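Local coordinates for nitrogenase molybdenum-iron protein beta chain (Clostridium pasteurianum, PDB 4WES) that forms, with the alpha chain, the molybdenum-iron component of nitrogenase, which reduces dinitrogen to ammonium, and shares an [8Fe-7S] cluster with that chain, at residues B[14-22]-B[369-377]; B[402-410]-B[433-444]. One frame throughout, in Å; residues are numbered along the deposited sequence.

Interaction 1: B[14-22]-B[369-377]; sequences ALRINPAKT and KVEGDFFDV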
# COMPACT_ATOMS: atom_id res chain seq x y z
N ALA B 14 -24.14 -27.79 -9.12
CA ALA B 14 -23.19 -28.90 -9.08
C ALA B 14 -21.74 -28.49 -9.31
O ALA B 14 -20.84 -29.00 -8.63
CB ALA B 14 -23.61 -29.98 -10.07
N LEU B 15 -21.52 -27.62 -10.28
CA LEU B 15 -20.15 -27.24 -10.64
C LEU B 15 -19.67 -26.10 -9.77
O LEU B 15 -20.22 -25.01 -9.79
CB LEU B 15 -20.16 -26.78 -12.10
CG LEU B 15 -18.82 -26.43 -12.69
CD1 LEU B 15 -17.93 -27.65 -12.89
CD2 LEU B 15 -19.02 -25.73 -14.04
N ARG B 16 -18.61 -26.38 -8.99
CA ARG B 16 -17.96 -25.38 -8.14
C ARG B 16 -16.82 -24.76 -8.95
O ARG B 16 -16.04 -25.48 -9.56
CB ARG B 16 -17.47 -26.08 -6.89
CG ARG B 16 -16.68 -25.22 -5.92
CD ARG B 16 -17.45 -24.07 -5.32
NE ARG B 16 -18.58 -24.56 -4.52
CZ ARG B 16 -19.69 -23.88 -4.29
NH1 ARG B 16 -19.90 -22.70 -4.86
NH2 ARG B 16 -20.63 -24.39 -3.50
N ILE B 17 -16.74 -23.43 -8.91
CA ILE B 17 -15.76 -22.71 -9.71
C ILE B 17 -15.06 -21.72 -8.80
O ILE B 17 -15.71 -20.91 -8.17
CB ILE B 17 -16.42 -21.94 -10.89
CG1 ILE B 17 -17.34 -22.84 -11.73
CG2 ILE B 17 -15.34 -21.29 -11.73
CD1 ILE B 17 -18.16 -22.08 -12.76
N ASN B 18 -13.72 -21.77 -8.74
CA ASN B 18 -12.97 -20.71 -8.07
C ASN B 18 -13.41 -20.57 -6.61
O ASN B 18 -13.94 -19.53 -6.18
CB ASN B 18 -13.06 -19.39 -8.82
CG ASN B 18 -12.43 -19.44 -10.19
OD1 ASN B 18 -11.91 -20.47 -10.61
ND2 ASN B 18 -12.48 -18.32 -10.90
N PRO B 19 -13.21 -21.62 -5.82
CA PRO B 19 -13.81 -21.71 -4.48
C PRO B 19 -13.28 -20.69 -3.46
O PRO B 19 -12.11 -20.32 -3.49
CB PRO B 19 -13.50 -23.14 -4.07
CG PRO B 19 -12.20 -23.44 -4.73
CD PRO B 19 -12.39 -22.82 -6.11
N ALA B 20 -14.16 -20.36 -2.53
CA ALA B 20 -13.87 -19.48 -1.40
C ALA B 20 -13.62 -20.31 -0.12
O ALA B 20 -14.08 -19.95 0.97
CB ALA B 20 -14.96 -18.46 -1.22
N LYS B 21 -12.86 -21.39 -0.28
CA LYS B 21 -12.47 -22.27 0.81
C LYS B 21 -11.44 -23.23 0.25
O LYS B 21 -11.32 -23.38 -0.98
CB LYS B 21 -13.66 -23.11 1.34
CG LYS B 21 -14.31 -23.99 0.28
CD LYS B 21 -15.15 -25.12 0.84
CE LYS B 21 -15.79 -25.91 -0.30
NZ LYS B 21 -16.55 -27.09 0.17
N THR B 22 -10.73 -23.92 1.15
CA THR B 22 -10.05 -25.14 0.77
C THR B 22 -10.42 -26.24 1.80
O THR B 22 -11.36 -26.04 2.56
CB THR B 22 -8.54 -24.92 0.58
OG1 THR B 22 -8.02 -26.12 -0.00
CG2 THR B 22 -7.80 -24.53 1.83
N LYS B 369 -23.97 -14.84 0.79
CA LYS B 369 -24.09 -16.22 0.39
C LYS B 369 -23.08 -17.10 1.12
O LYS B 369 -21.88 -16.84 1.16
CB LYS B 369 -23.90 -16.39 -1.12
CG LYS B 369 -24.17 -17.80 -1.61
CD LYS B 369 -24.14 -17.90 -3.13
CE LYS B 369 -24.32 -19.31 -3.59
NZ LYS B 369 -24.28 -19.42 -5.08
N VAL B 370 -23.61 -18.17 1.69
CA VAL B 370 -22.83 -19.26 2.26
C VAL B 370 -22.62 -20.32 1.17
O VAL B 370 -23.54 -20.64 0.41
CB VAL B 370 -23.58 -19.84 3.46
CG1 VAL B 370 -22.97 -21.13 3.96
CG2 VAL B 370 -23.64 -18.81 4.57
N GLU B 371 -21.42 -20.86 1.09
CA GLU B 371 -21.06 -21.76 0.01
C GLU B 371 -21.22 -21.07 -1.36
O GLU B 371 -21.60 -21.68 -2.34
CB GLU B 371 -21.75 -23.10 0.09
CG GLU B 371 -21.41 -23.89 1.34
CD GLU B 371 -22.04 -25.24 1.33
OE1 GLU B 371 -21.43 -26.21 0.83
OE2 GLU B 371 -23.17 -25.33 1.79
N GLY B 372 -20.86 -19.79 -1.40
CA GLY B 372 -20.66 -19.10 -2.68
C GLY B 372 -19.18 -19.14 -3.04
O GLY B 372 -18.34 -19.55 -2.25
N ASP B 373 -18.89 -18.70 -4.27
CA ASP B 373 -17.51 -18.75 -4.74
C ASP B 373 -17.13 -17.46 -5.47
O ASP B 373 -17.93 -16.52 -5.57
CB ASP B 373 -17.27 -20.03 -5.55
CG ASP B 373 -18.21 -20.20 -6.73
OD1 ASP B 373 -18.50 -19.19 -7.41
OD2 ASP B 373 -18.60 -21.35 -7.00
N PHE B 374 -15.87 -17.36 -5.89
CA PHE B 374 -15.39 -16.16 -6.57
C PHE B 374 -16.05 -15.95 -7.93
O PHE B 374 -16.05 -14.84 -8.43
CB PHE B 374 -13.87 -16.21 -6.76
CG PHE B 374 -13.04 -15.88 -5.53
CD1 PHE B 374 -12.63 -14.59 -5.29
CD2 PHE B 374 -12.67 -16.85 -4.61
CE1 PHE B 374 -11.84 -14.27 -4.22
CE2 PHE B 374 -11.89 -16.54 -3.51
CZ PHE B 374 -11.49 -15.24 -3.32
N PHE B 375 -16.57 -17.02 -8.54
CA PHE B 375 -17.31 -16.86 -9.79
C PHE B 375 -18.63 -16.16 -9.53
O PHE B 375 -18.99 -15.21 -10.26
CB PHE B 375 -17.47 -18.24 -10.45
CG PHE B 375 -17.98 -18.21 -11.87
CD1 PHE B 375 -17.11 -18.30 -12.94
CD2 PHE B 375 -19.33 -18.17 -12.13
CE1 PHE B 375 -17.57 -18.33 -14.24
CE2 PHE B 375 -19.78 -18.19 -13.44
CZ PHE B 375 -18.91 -18.29 -14.49
N ASP B 376 -19.34 -16.58 -8.49
CA ASP B 376 -20.57 -15.87 -8.08
C ASP B 376 -20.32 -14.39 -7.90
O ASP B 376 -21.05 -13.54 -8.44
CB ASP B 376 -21.08 -16.40 -6.75
CG ASP B 376 -21.68 -17.80 -6.81
OD1 ASP B 376 -22.44 -18.11 -7.77
OD2 ASP B 376 -21.46 -18.55 -5.84
N VAL B 377 -19.30 -14.03 -7.10
CA VAL B 377 -19.15 -12.64 -6.76
C VAL B 377 -18.81 -11.84 -8.02
O VAL B 377 -19.25 -10.69 -8.17
CB VAL B 377 -18.16 -12.43 -5.62
CG1 VAL B 377 -17.99 -10.94 -5.33
CG2 VAL B 377 -18.69 -13.08 -4.37
O HOH W 1 -19.58 -25.78 -1.13
O HOH W 2 -22.21 -21.09 -5.58
O HOH W 3 -13.52 -15.54 -10.23
O HOH W 4 -16.71 -21.75 -2.48
O HOH W 5 -18.83 -26.90 1.83
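Arg16 and Asp373 form the salt bridge of this contact, NH1 to OD2 at 2.8 Å. Asp373 OD2 lies close to the guanidinium plane of Arg16, yet is itself met from above its carboxylate, the two planes being 79° apart. Arg16 can reach it because its chain bends at chi2 and chi3; NH1 and NH2 also make weak bonds to Glu371 O. Arg12 adds a second salt bridge to OD2. The other oxygen, OD1, caps helix 374-383 by accepting from Asp376 N at 2.9 Å, and Asp376 OD2 accepts from Asp373 N at 3.0 Å: a capping box.

Between backbones, Phe374 N donates to Asn18 O over 2.9 Å, tying the first turn of the helix to the N-terminal segment. Waters extend the polar network, one joining Ala20 N to Gly372 O.

The apolar part is a CH-pi contact: Ile17 CD1 sits 3.9 Å from the Phe375 ring centroid, 8° off the normal. Ala20 CB approaches Phe374 CE2 more loosely, at 4.3 Å.

Strand 16-17 pairs antiparallel with a strand of the alpha chain, so residues 14-22 lie between that subunit and the turn linking strand 367-370 to helix 374-383.

Interaction 2: B[402-410]-B[433-444]; sequences ENIPFVRFG and LVEEITNVILDK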
# COMPACT_ATOMS: atom_id res chain seq x y z
N GLU B 402 -12.12 -5.84 -13.33
CA GLU B 402 -13.16 -4.87 -13.06
C GLU B 402 -12.64 -3.52 -12.57
O GLU B 402 -13.45 -2.61 -12.35
CB GLU B 402 -14.16 -5.47 -12.08
CG GLU B 402 -14.82 -6.77 -12.57
CD GLU B 402 -15.66 -6.61 -13.81
OE1 GLU B 402 -15.75 -7.60 -14.59
OE2 GLU B 402 -16.25 -5.52 -14.03
N ASN B 403 -11.33 -3.41 -12.39
CA ASN B 403 -10.71 -2.16 -11.94
C ASN B 403 -11.25 -1.73 -10.59
O ASN B 403 -11.73 -0.62 -10.42
CB ASN B 403 -10.84 -1.08 -13.00
CG ASN B 403 -9.97 0.13 -12.72
OD1 ASN B 403 -9.05 0.09 -11.91
ND2 ASN B 403 -10.25 1.23 -13.39
N ILE B 404 -11.10 -2.60 -9.59
CA ILE B 404 -11.60 -2.36 -8.24
C ILE B 404 -10.42 -2.27 -7.27
O ILE B 404 -9.58 -3.18 -7.24
CB ILE B 404 -12.52 -3.51 -7.75
CG1 ILE B 404 -13.65 -3.80 -8.71
CG2 ILE B 404 -13.09 -3.17 -6.38
CD1 ILE B 404 -14.34 -5.10 -8.46
N PRO B 405 -10.37 -1.20 -6.45
CA PRO B 405 -9.35 -1.16 -5.36
C PRO B 405 -9.42 -2.41 -4.51
O PRO B 405 -10.50 -2.85 -4.13
CB PRO B 405 -9.75 0.10 -4.58
CG PRO B 405 -10.39 0.96 -5.62
CD PRO B 405 -11.20 0.02 -6.47
N PHE B 406 -8.23 -2.97 -4.24
CA PHE B 406 -8.13 -4.33 -3.73
C PHE B 406 -7.29 -4.41 -2.46
O PHE B 406 -6.14 -3.97 -2.45
CB PHE B 406 -7.54 -5.23 -4.82
CG PHE B 406 -7.35 -6.68 -4.45
CD1 PHE B 406 -8.37 -7.41 -3.88
CD2 PHE B 406 -6.14 -7.32 -4.71
CE1 PHE B 406 -8.19 -8.74 -3.54
CE2 PHE B 406 -5.97 -8.65 -4.37
CZ PHE B 406 -6.99 -9.36 -3.79
N VAL B 407 -7.85 -5.00 -1.40
CA VAL B 407 -7.18 -5.29 -0.15
C VAL B 407 -7.04 -6.79 0.03
O VAL B 407 -8.05 -7.49 0.11
CB VAL B 407 -7.93 -4.66 1.02
CG1 VAL B 407 -7.29 -5.02 2.36
CG2 VAL B 407 -8.01 -3.14 0.83
N ARG B 408 -5.81 -7.24 0.15
CA ARG B 408 -5.52 -8.64 0.45
C ARG B 408 -5.80 -8.93 1.92
O ARG B 408 -5.27 -8.23 2.80
CB ARG B 408 -4.09 -8.97 0.09
CG ARG B 408 -3.85 -9.05 -1.40
CD ARG B 408 -2.37 -9.05 -1.76
NE ARG B 408 -2.19 -9.22 -3.20
CZ ARG B 408 -2.31 -8.25 -4.11
NH1 ARG B 408 -2.55 -7.01 -3.72
NH2 ARG B 408 -2.24 -8.56 -5.38
N PHE B 409 -6.58 -9.96 2.20
CA PHE B 409 -7.04 -10.26 3.56
C PHE B 409 -7.31 -11.74 3.66
O PHE B 409 -7.79 -12.35 2.69
CB PHE B 409 -8.33 -9.45 3.79
CG PHE B 409 -8.98 -9.63 5.14
CD1 PHE B 409 -8.69 -8.77 6.16
CD2 PHE B 409 -9.90 -10.62 5.33
CE1 PHE B 409 -9.32 -8.92 7.40
CE2 PHE B 409 -10.53 -10.77 6.56
CZ PHE B 409 -10.24 -9.92 7.59
N GLY B 410 -7.01 -12.35 4.79
CA GLY B 410 -7.34 -13.75 5.01
C GLY B 410 -6.31 -14.69 4.44
O GLY B 410 -5.11 -14.50 4.62
N LEU B 433 -5.91 -1.58 8.86
CA LEU B 433 -6.95 -1.81 7.85
C LEU B 433 -7.48 -0.51 7.27
O LEU B 433 -7.68 -0.40 6.05
CB LEU B 433 -8.10 -2.64 8.42
CG LEU B 433 -7.84 -4.13 8.58
CD1 LEU B 433 -8.95 -4.75 9.40
CD2 LEU B 433 -7.67 -4.82 7.23
N VAL B 434 -7.77 0.49 8.12
CA VAL B 434 -8.28 1.73 7.59
C VAL B 434 -7.26 2.43 6.70
O VAL B 434 -7.60 2.96 5.65
CB VAL B 434 -8.75 2.69 8.70
CG1 VAL B 434 -9.24 4.01 8.15
CG2 VAL B 434 -9.84 2.00 9.53
N GLU B 435 -6.00 2.41 7.10
CA GLU B 435 -4.94 2.95 6.26
C GLU B 435 -4.88 2.23 4.91
O GLU B 435 -4.82 2.87 3.87
CB GLU B 435 -3.60 2.87 6.97
CG GLU B 435 -2.49 3.47 6.14
CD GLU B 435 -1.11 3.28 6.66
OE1 GLU B 435 -0.87 2.35 7.49
OE2 GLU B 435 -0.24 4.04 6.20
N GLU B 436 -4.91 0.90 4.96
CA GLU B 436 -4.83 0.15 3.70
C GLU B 436 -6.01 0.40 2.78
O GLU B 436 -5.85 0.59 1.58
CB GLU B 436 -4.74 -1.33 4.02
CG GLU B 436 -4.40 -2.23 2.86
CD GLU B 436 -4.10 -3.67 3.33
OE1 GLU B 436 -4.52 -4.11 4.47
OE2 GLU B 436 -3.50 -4.39 2.53
N ILE B 437 -7.22 0.41 3.34
CA ILE B 437 -8.42 0.66 2.58
C ILE B 437 -8.38 2.04 1.95
O ILE B 437 -8.66 2.22 0.75
CB ILE B 437 -9.68 0.48 3.47
CG1 ILE B 437 -9.91 -1.00 3.80
CG2 ILE B 437 -10.91 1.09 2.80
CD1 ILE B 437 -10.88 -1.27 4.92
N THR B 438 -8.08 3.06 2.76
CA THR B 438 -8.08 4.41 2.22
C THR B 438 -6.93 4.60 1.23
O THR B 438 -7.08 5.32 0.24
CB THR B 438 -8.13 5.48 3.31
OG1 THR B 438 -7.03 5.36 4.20
CG2 THR B 438 -9.39 5.36 4.11
N ASN B 439 -5.78 3.98 1.50
CA ASN B 439 -4.67 4.07 0.55
C ASN B 439 -5.09 3.55 -0.83
O ASN B 439 -4.77 4.16 -1.86
CB ASN B 439 -3.46 3.24 1.00
CG ASN B 439 -2.59 3.90 2.04
OD1 ASN B 439 -2.79 5.04 2.44
ND2 ASN B 439 -1.60 3.15 2.48
N VAL B 440 -5.74 2.38 -0.90
CA VAL B 440 -6.06 1.82 -2.21
C VAL B 440 -7.16 2.61 -2.92
O VAL B 440 -7.12 2.77 -4.16
CB VAL B 440 -6.41 0.31 -2.18
CG1 VAL B 440 -5.23 -0.51 -1.74
CG2 VAL B 440 -7.66 -0.06 -1.43
N ILE B 441 -8.09 3.18 -2.15
CA ILE B 441 -9.12 4.05 -2.72
C ILE B 441 -8.48 5.30 -3.28
O ILE B 441 -8.75 5.70 -4.43
CB ILE B 441 -10.21 4.35 -1.67
CG1 ILE B 441 -11.04 3.07 -1.42
CG2 ILE B 441 -11.05 5.54 -2.06
CD1 ILE B 441 -11.96 3.18 -0.21
N LEU B 442 -7.60 5.95 -2.51
CA LEU B 442 -6.94 7.16 -2.97
C LEU B 442 -5.98 6.91 -4.12
O LEU B 442 -5.88 7.73 -5.03
CB LEU B 442 -6.26 7.86 -1.79
CG LEU B 442 -7.20 8.60 -0.88
CD1 LEU B 442 -6.56 8.94 0.47
CD2 LEU B 442 -7.70 9.87 -1.52
N ASP B 443 -5.29 5.77 -4.12
CA ASP B 443 -4.39 5.46 -5.21
C ASP B 443 -5.15 5.45 -6.54
O ASP B 443 -4.68 5.98 -7.56
CB ASP B 443 -3.74 4.09 -5.01
CG ASP B 443 -2.52 4.10 -4.08
OD1 ASP B 443 -2.01 5.17 -3.71
OD2 ASP B 443 -2.11 2.97 -3.75
N LYS B 444 -6.33 4.83 -6.56
CA LYS B 444 -7.12 4.78 -7.79
C LYS B 444 -7.58 6.18 -8.18
O LYS B 444 -7.47 6.56 -9.34
CB LYS B 444 -8.31 3.84 -7.64
CG LYS B 444 -9.19 3.82 -8.91
CD LYS B 444 -10.33 2.85 -8.84
CE LYS B 444 -11.20 3.03 -10.11
NZ LYS B 444 -12.30 2.07 -10.21
O HOH W 6 -3.94 -4.04 -0.44
O HOH W 7 -5.71 -6.81 5.09
O HOH W 8 -2.73 -6.91 3.01
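Val407 and Val440 meet at the apolar centre, CG2 to CG2 at 3.8 Å, with their side chains crossing at about a right angle. The same Val407 methyl lies 4.1 Å from Ile437 CG1, one helical turn back. Val440 CG2 also touches Pro405 CB at 3.8 Å; with CG2 placed between the backbone N and the carbonyl carbon (CG1 at chi1 -64°), this one methyl serves both Pro405, just before the strand, and Val407 within it. Pro405 and Val407 alternate with Phe406, whose side chain starts away from the helix. Farther along, Leu433 CD2 comes to the edge of the Phe409 ring, 4.2 Å from CD1.

Around this centre, long polar side chains lend their aliphatic parts. Lys444 is fully extended, and its CD packs 3.7 Å from Pro405 CG before NZ reaches Asn403 O at 2.8 Å. That bond is nearly linear at the acceptor, with a C=O...N angle of 168°. At the other end Glu436, also extended, lays its carboxylate against Val407 CG1, CD being 3.6 Å away. Three waters donate to this carboxylate and to strand carbonyls: one bridges OE2 and Phe406 O, while two others link OE1 and OE2 separately to Arg408 O. Polar atoms at this edge are thus joined through solvent, consistent with the partly exposed setting of Glu436. Asn403 ND2 turns to Glu448, and Arg408 to Asp415.

The axes of strand 406-408 and helix 433-444 approach to 8.3 Å at 149°, roughly antiparallel. A helix running back across an edge strand of a parallel sheet is the arrangement of an alpha/beta layered domain of Rossmann-like topology, as in the nitrogenase component 1 family.

Both interactions reach the same five-stranded parallel sheet, ordered 367-370, 337-343, 314-318, 388-391, 406-408. Interaction 1 involves the outermost strand 367-370 and the helix that follows it; interaction 2 involves the outermost strand at the other side, 406-408. Their centres are 22 Å apart and their nearest atoms about 7 Å, so they do not touch. Along the chain they come in series: the segments of interaction 1 are 347 residues apart at their closest ends, and it closes before interaction 2, whose segments are 23 residues apart, opens. The first joins the chain's beginning to this domain beside the alpha chain; the second packs helix 426-448, which also meets the second beta subunit. One domain thus contributes to two different subunit interfaces.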